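Local coordinates for protein transcriptional regulator (Thermus thermophilus, PDB 2H0A) that probably acts as a CcpA-like transcriptional regulator, its periplasmic-binding-protein-like fold being of the kind that senses small effectors in related repressors, at residues L17-E22 against P232-G237; I116-V121 against R150-D155. All coordinates share one frame; numbering follows the deposited sequence.

Interaction 1: residues L17-E22 against P232-G237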
ATOM      1  N   LEU A  17       5.539   1.786 -16.268  1.00 42.71           N
ATOM      2  CA  LEU A  17       6.061   0.585 -16.908  1.00 41.96           C
ATOM      3  C   LEU A  17       5.100   0.089 -17.974  1.00 41.71           C
ATOM      4  O   LEU A  17       5.508  -0.242 -19.084  1.00 41.41           O
ATOM      5  CB  LEU A  17       6.279  -0.508 -15.863  1.00 42.13           C
ATOM      6  CG  LEU A  17       7.333  -1.564 -16.200  1.00 44.10           C
ATOM      7  CD1 LEU A  17       8.705  -0.900 -16.246  1.00 45.02           C
ATOM      8  CD2 LEU A  17       7.326  -2.663 -15.156  1.00 43.98           C
ATOM      9  N   VAL A  18       3.817   0.056 -17.631  1.00 42.08           N
ATOM     10  CA  VAL A  18       2.773  -0.405 -18.539  1.00 41.02           C
ATOM     11  C   VAL A  18       2.476   0.608 -19.631  1.00 42.31           C
ATOM     12  O   VAL A  18       2.117   0.239 -20.747  1.00 42.29           O
ATOM     13  CB  VAL A  18       1.480  -0.700 -17.774  1.00 40.72           C
ATOM     14  CG1 VAL A  18       0.357  -0.969 -18.754  1.00 41.30           C
ATOM     15  CG2 VAL A  18       1.679  -1.891 -16.851  1.00 37.31           C
ATOM     16  N   GLU A  19       2.602   1.890 -19.315  1.00 43.79           N
ATOM     17  CA  GLU A  19       2.371   2.907 -20.326  1.00 46.12           C
ATOM     18  C   GLU A  19       3.419   2.649 -21.393  1.00 47.82           C
ATOM     19  O   GLU A  19       3.150   2.778 -22.590  1.00 48.67           O
ATOM     20  CB  GLU A  19       2.562   4.309 -19.749  1.00 47.38           C
ATOM     21  CG  GLU A  19       2.298   5.428 -20.753  1.00 51.05           C
ATOM     22  CD  GLU A  19       2.432   6.817 -20.137  1.00 54.48           C
ATOM     23  OE1 GLU A  19       1.708   7.105 -19.160  1.00 56.57           O
ATOM     24  OE2 GLU A  19       3.258   7.622 -20.631  1.00 55.43           O
ATOM     25  N   GLY A  20       4.614   2.265 -20.942  1.00 48.19           N
ATOM     26  CA  GLY A  20       5.705   1.979 -21.852  1.00 48.53           C
ATOM     27  C   GLY A  20       5.420   0.771 -22.722  1.00 49.99           C
ATOM     28  O   GLY A  20       5.765   0.761 -23.898  1.00 50.63           O
ATOM     29  N   ILE A  21       4.789  -0.246 -22.144  1.00 51.09           N
ATOM     30  CA  ILE A  21       4.449  -1.469 -22.867  1.00 51.73           C
ATOM     31  C   ILE A  21       3.276  -1.238 -23.809  1.00 54.15           C
ATOM     32  O   ILE A  21       3.315  -1.644 -24.971  1.00 54.27           O
ATOM     33  CB  ILE A  21       4.067  -2.602 -21.896  1.00 49.81           C
ATOM     34  CG1 ILE A  21       5.275  -2.993 -21.043  1.00 48.36           C
ATOM     35  CG2 ILE A  21       3.543  -3.785 -22.673  1.00 49.09           C
ATOM     36  CD1 ILE A  21       4.971  -3.996 -19.957  1.00 46.54           C
ATOM     37  N   GLU A  22       2.226  -0.594 -23.303  1.00 56.53           N
ATOM     38  CA  GLU A  22       1.045  -0.313 -24.115  1.00 58.93           C
ATOM     39  C   GLU A  22       1.445   0.491 -25.335  1.00 58.00           C
ATOM     40  O   GLU A  22       1.088   0.158 -26.461  1.00 57.06           O
ATOM     41  CB  GLU A  22       0.013   0.482 -23.315  1.00 62.23           C
ATOM     42  CG  GLU A  22      -0.536  -0.257 -22.105  1.00 68.59           C
ATOM     43  CD  GLU A  22      -1.737   0.449 -21.488  1.00 71.94           C
ATOM     44  OE1 GLU A  22      -1.632   1.659 -21.183  1.00 73.98           O
ATOM     45  OE2 GLU A  22      -2.786  -0.208 -21.303  1.00 72.53           O
ATOM     46  N   PRO A 232      14.363   5.351 -16.491  1.00 37.21           N
ATOM     47  CA  PRO A 232      13.618   5.428 -17.760  1.00 36.01           C
ATOM     48  C   PRO A 232      12.633   4.269 -17.800  1.00 35.71           C
ATOM     49  O   PRO A 232      12.723   3.392 -18.659  1.00 35.36           O
ATOM     50  CB  PRO A 232      14.717   5.281 -18.800  1.00 36.33           C
ATOM     51  CG  PRO A 232      15.664   4.295 -18.116  1.00 35.58           C
ATOM     52  CD  PRO A 232      15.721   4.801 -16.702  1.00 35.76           C
ATOM     53  N   VAL A 233      11.698   4.277 -16.856  1.00 37.50           N
ATOM     54  CA  VAL A 233      10.708   3.210 -16.696  1.00 38.58           C
ATOM     55  C   VAL A 233       9.836   2.890 -17.909  1.00 39.44           C
ATOM     56  O   VAL A 233       9.596   1.725 -18.207  1.00 39.79           O
ATOM     57  CB  VAL A 233       9.814   3.494 -15.469  1.00 38.26           C
ATOM     58  CG1 VAL A 233       8.961   2.290 -15.151  1.00 38.55           C
ATOM     59  CG2 VAL A 233      10.681   3.846 -14.272  1.00 36.52           C
ATOM     60  N   GLU A 234       9.361   3.908 -18.610  1.00 40.25           N
ATOM     61  CA  GLU A 234       8.544   3.667 -19.791  1.00 40.86           C
ATOM     62  C   GLU A 234       9.394   2.972 -20.846  1.00 39.09           C
ATOM     63  O   GLU A 234       8.993   1.945 -21.400  1.00 39.36           O
ATOM     64  CB  GLU A 234       7.989   4.983 -20.346  1.00 43.36           C
ATOM     65  CG  GLU A 234       7.144   5.759 -19.351  1.00 48.47           C
ATOM     66  CD  GLU A 234       7.974   6.617 -18.413  1.00 52.62           C
ATOM     67  OE1 GLU A 234       9.055   6.162 -17.979  1.00 55.33           O
ATOM     68  OE2 GLU A 234       7.543   7.749 -18.097  1.00 54.60           O
ATOM     69  N   ALA A 235      10.577   3.528 -21.106  1.00 37.43           N
ATOM     70  CA  ALA A 235      11.502   2.959 -22.092  1.00 36.58           C
ATOM     71  C   ALA A 235      11.842   1.514 -21.726  1.00 35.37           C
ATOM     72  O   ALA A 235      12.054   0.670 -22.604  1.00 34.49           O
ATOM     73  CB  ALA A 235      12.777   3.805 -22.167  1.00 34.56           C
ATOM     74  N   MET A 236      11.901   1.239 -20.421  1.00 33.94           N
ATOM     75  CA  MET A 236      12.195  -0.106 -19.935  1.00 32.59           C
ATOM     76  C   MET A 236      11.035  -1.035 -20.295  1.00 32.72           C
ATOM     77  O   MET A 236      11.251  -2.179 -20.678  1.00 31.33           O
ATOM     78  CB  MET A 236      12.418  -0.092 -18.415  1.00 31.70           C
ATOM     79  CG  MET A 236      13.720   0.583 -17.969  1.00 29.33           C
ATOM     80  SD  MET A 236      13.932   0.669 -16.170  1.00 23.58           S
ATOM     81  CE  MET A 236      14.001  -1.051 -15.824  1.00 24.07           C
ATOM     82  N   GLY A 237       9.808  -0.527 -20.174  1.00 32.95           N
ATOM     83  CA  GLY A 237       8.630  -1.311 -20.515  1.00 31.94           C
ATOM     84  C   GLY A 237       8.555  -1.480 -22.023  1.00 32.95           C
ATOM     85  O   GLY A 237       8.332  -2.585 -22.529  1.00 31.91           O
TER

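Interaction 2: residues I116-V121 against R150-D155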
ATOM      1  N   ILE A 116      25.046  13.486   5.863  1.00 37.29           N
ATOM      2  CA  ILE A 116      24.242  12.822   4.858  1.00 36.55           C
ATOM      3  C   ILE A 116      23.504  11.612   5.440  1.00 36.63           C
ATOM      4  O   ILE A 116      24.119  10.718   6.037  1.00 36.02           O
ATOM      5  CB  ILE A 116      25.135  12.367   3.700  1.00 35.24           C
ATOM      6  CG1 ILE A 116      25.848  13.585   3.103  1.00 34.08           C
ATOM      7  CG2 ILE A 116      24.304  11.624   2.672  1.00 35.32           C
ATOM      8  CD1 ILE A 116      27.002  13.246   2.181  1.00 32.57           C
ATOM      9  N   PHE A 117      22.183  11.601   5.272  1.00 35.05           N
ATOM     10  CA  PHE A 117      21.347  10.514   5.764  1.00 34.32           C
ATOM     11  C   PHE A 117      20.726   9.809   4.573  1.00 35.31           C
ATOM     12  O   PHE A 117      20.659  10.361   3.476  1.00 35.82           O
ATOM     13  CB  PHE A 117      20.214  11.034   6.656  1.00 31.88           C
ATOM     14  CG  PHE A 117      20.678  11.744   7.892  1.00 29.17           C
ATOM     15  CD1 PHE A 117      20.999  13.092   7.854  1.00 28.15           C
ATOM     16  CD2 PHE A 117      20.787  11.061   9.099  1.00 29.37           C
ATOM     17  CE1 PHE A 117      21.416  13.755   8.992  1.00 29.76           C
ATOM     18  CE2 PHE A 117      21.204  11.714  10.247  1.00 30.60           C
ATOM     19  CZ  PHE A 117      21.521  13.069  10.193  1.00 30.91           C
ATOM     20  N   ALA A 118      20.257   8.591   4.804  1.00 35.90           N
ATOM     21  CA  ALA A 118      19.636   7.808   3.756  1.00 36.84           C
ATOM     22  C   ALA A 118      18.407   7.074   4.282  1.00 37.48           C
ATOM     23  O   ALA A 118      18.331   6.715   5.466  1.00 35.94           O
ATOM     24  CB  ALA A 118      20.638   6.814   3.190  1.00 36.09           C
ATOM     25  N   ILE A 119      17.443   6.866   3.392  1.00 39.23           N
ATOM     26  CA  ILE A 119      16.220   6.163   3.740  1.00 41.22           C
ATOM     27  C   ILE A 119      16.182   4.885   2.909  1.00 43.27           C
ATOM     28  O   ILE A 119      16.317   4.922   1.684  1.00 43.59           O
ATOM     29  CB  ILE A 119      14.956   7.021   3.444  1.00 40.02           C
ATOM     30  CG1 ILE A 119      15.070   8.379   4.141  1.00 40.72           C
ATOM     31  CG2 ILE A 119      13.706   6.306   3.947  1.00 39.55           C
ATOM     32  CD1 ILE A 119      13.886   9.278   3.940  1.00 41.38           C
ATOM     33  N   ALA A 120      16.022   3.754   3.590  1.00 45.15           N
ATOM     34  CA  ALA A 120      15.969   2.458   2.934  1.00 47.06           C
ATOM     35  C   ALA A 120      14.561   1.885   3.022  1.00 49.52           C
ATOM     36  O   ALA A 120      13.990   1.765   4.108  1.00 48.16           O
ATOM     37  CB  ALA A 120      16.966   1.513   3.586  1.00 45.96           C
ATOM     38  N   VAL A 121      14.001   1.538   1.871  1.00 54.14           N
ATOM     39  CA  VAL A 121      12.656   0.979   1.821  1.00 59.60           C
ATOM     40  C   VAL A 121      12.674  -0.513   2.141  1.00 64.64           C
ATOM     41  O   VAL A 121      13.422  -1.285   1.535  1.00 65.08           O
ATOM     42  CB  VAL A 121      12.020   1.201   0.442  1.00 58.68           C
ATOM     43  CG1 VAL A 121      10.615   0.631   0.420  1.00 58.36           C
ATOM     44  CG2 VAL A 121      12.004   2.689   0.121  1.00 57.99           C
ATOM     45  N   ARG A 150      33.661  10.967   2.595  1.00 46.01           N
ATOM     46  CA  ARG A 150      32.567  11.118   3.546  1.00 42.95           C
ATOM     47  C   ARG A 150      31.797   9.813   3.706  1.00 42.08           C
ATOM     48  O   ARG A 150      30.601   9.756   3.425  1.00 41.94           O
ATOM     49  CB  ARG A 150      31.619  12.213   3.070  1.00 41.31           C
ATOM     50  CG  ARG A 150      32.334  13.475   2.611  1.00 40.13           C
ATOM     51  CD  ARG A 150      31.349  14.538   2.138  1.00 37.47           C
ATOM     52  NE  ARG A 150      30.414  14.930   3.193  1.00 36.86           N
ATOM     53  CZ  ARG A 150      29.496  15.878   3.057  1.00 37.40           C
ATOM     54  NH1 ARG A 150      29.385  16.531   1.908  1.00 37.02           N
ATOM     55  NH2 ARG A 150      28.704  16.190   4.070  1.00 37.38           N
ATOM     56  N   PRO A 151      32.475   8.751   4.170  1.00 40.65           N
ATOM     57  CA  PRO A 151      31.844   7.443   4.363  1.00 40.71           C
ATOM     58  C   PRO A 151      30.557   7.478   5.185  1.00 42.52           C
ATOM     59  O   PRO A 151      30.430   8.245   6.143  1.00 41.69           O
ATOM     60  CB  PRO A 151      32.947   6.617   5.022  1.00 37.45           C
ATOM     61  CG  PRO A 151      33.755   7.639   5.734  1.00 39.05           C
ATOM     62  CD  PRO A 151      33.836   8.758   4.729  1.00 38.45           C
ATOM     63  N   PHE A 152      29.609   6.633   4.785  1.00 44.77           N
ATOM     64  CA  PHE A 152      28.303   6.523   5.424  1.00 46.84           C
ATOM     65  C   PHE A 152      28.360   5.634   6.669  1.00 48.35           C
ATOM     66  O   PHE A 152      29.315   4.886   6.875  1.00 49.78           O
ATOM     67  CB  PHE A 152      27.290   5.942   4.423  1.00 45.95           C
ATOM     68  CG  PHE A 152      25.850   6.136   4.818  1.00 44.35           C
ATOM     69  CD1 PHE A 152      25.268   7.402   4.782  1.00 44.23           C
ATOM     70  CD2 PHE A 152      25.074   5.056   5.218  1.00 42.35           C
ATOM     71  CE1 PHE A 152      23.931   7.587   5.140  1.00 42.82           C
ATOM     72  CE2 PHE A 152      23.736   5.230   5.578  1.00 41.86           C
ATOM     73  CZ  PHE A 152      23.165   6.496   5.538  1.00 42.17           C
ATOM     74  N   SER A 153      27.325   5.721   7.494  1.00 48.25           N
ATOM     75  CA  SER A 153      27.244   4.928   8.704  1.00 48.10           C
ATOM     76  C   SER A 153      25.796   4.536   8.945  1.00 47.79           C
ATOM     77  O   SER A 153      24.883   5.290   8.633  1.00 46.82           O
ATOM     78  CB  SER A 153      27.772   5.727   9.896  1.00 48.84           C
ATOM     79  OG  SER A 153      27.648   4.978  11.092  1.00 50.96           O
ATOM     80  N   PRO A 154      25.565   3.344   9.503  1.00 48.14           N
ATOM     81  CA  PRO A 154      24.196   2.895   9.768  1.00 47.81           C
ATOM     82  C   PRO A 154      23.453   3.760  10.785  1.00 47.49           C
ATOM     83  O   PRO A 154      22.235   3.651  10.926  1.00 46.93           O
ATOM     84  CB  PRO A 154      24.394   1.459  10.243  1.00 47.52           C
ATOM     85  CG  PRO A 154      25.732   1.499  10.881  1.00 47.79           C
ATOM     86  CD  PRO A 154      26.536   2.315   9.909  1.00 47.98           C
ATOM     87  N   ASP A 155      24.179   4.623  11.490  1.00 47.58           N
ATOM     88  CA  ASP A 155      23.536   5.489  12.471  1.00 48.45           C
ATOM     89  C   ASP A 155      22.921   6.709  11.785  1.00 46.53           C
ATOM     90  O   ASP A 155      22.330   7.564  12.439  1.00 47.13           O
ATOM     91  CB  ASP A 155      24.531   5.939  13.541  1.00 52.23           C
ATOM     92  CG  ASP A 155      25.493   6.994  13.035  1.00 57.45           C
ATOM     93  OD1 ASP A 155      26.266   6.691  12.099  1.00 59.98           O
ATOM     94  OD2 ASP A 155      25.474   8.128  13.572  1.00 60.12           O
TER

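Interaction 1: residues L17-E22 against P232-G237
G20 and G237 face each other where the segments 17-22 and 233-237 cross at -45°, on helices 12-25 and 233-248, and with no side chain on either residue the segment axes approach to 6.6 Å. A beta carbon at G20 would run into E234 O, and one at G237 into L17 O. In this close part the backbones themselves meet: G237 CA gives a nearly straight CA-H...O contact to L17 O at 3.6 Å, while G20 CA makes a more bent one with E234 O. Apolar groups flank the crossing. CD1 of L17 lies 3.4 Å from V233 CG1, the two side chains running roughly perpendicular; chi1 of -155° turns the leucine branch beside its own carbonyl carbon and brings that methyl across. I21 CG1 rests near the G237 carbonyl. The solvent side is looser: E19 OE2 and E234 OE2 remain 5.0 Å apart, like charges that are likely to be offset by separate salt bridges, to R15 and R16 respectively. Beneath the pair lies the beta-sheet of this lobe, where V18 and I21 rest on L32 of strand 31-34, and M236 on V94 of strand 92-96 and F260 of strand 257-265.

Interaction 2: residues I116-V121 against R150-D155
I116 meets R150 through its CD1 methyl, which sits over the centre of one guanidinium face, 3.7 Å above the plane. Its CG1 also lies 4.0 Å from R150 NH2, and the two side chains cross at about a right angle. The arginine chain bends at chi3 (60°), and its end is fixed by hydrogen bonds from NH1 to the carbonyls of A110 and F112. A leucine in its place would probably leave those two carbonyls without their donor and take the flat lid off the I116 methyl. The carbonyl oxygen of I116 turns to the edge of the F152 ring, 3.3 Å from CE1, and also takes a weak hydrogen bond from R156. F117 offers backbone to that same edge, with its C atom 3.9 Å from F152 CE1; its side chain leaves the backbone away from the loop, and its ring meets that of F174. At A118 the methyl returns to the loop side and approaches F152 CZ obliquely, at 3.5 Å. With CG anti to the backbone N (chi1 -164°), the F152 ring extends from its loop to the strand; F141 of helix 133-147 meets it edge-to-face, and L145 and L157 also touch it. Strand 116-121, helix 133-147 and the adjacent parallel strand 157-160 form a beta-alpha-beta crossover, the repeating unit of the Rossmann-like lobes in periplasmic-binding-protein folds; F152, on the loop that returns from the helix to the second strand, turns its ring back onto the first strand.

How the interactions relate
Both contacts are mainly buried, but they lie on opposite sides of the chain's centre, in different lobes, with centres 31 Å apart and no common element. Interaction 1 is the more central, about 13 Å from the middle of the chain against 18 Å, and joins two helices far apart in sequence; interaction 2 is nested within the chain loop that interaction 1 closes, and ties a strand to the nearby loop leading into the next strand. Backbone-to-backbone approach at glycines dominates the first, with acidic groups at its outer margin. In the second, flat side-chain groups do the work: an aromatic ring and a guanidinium reach from the loop to the strand.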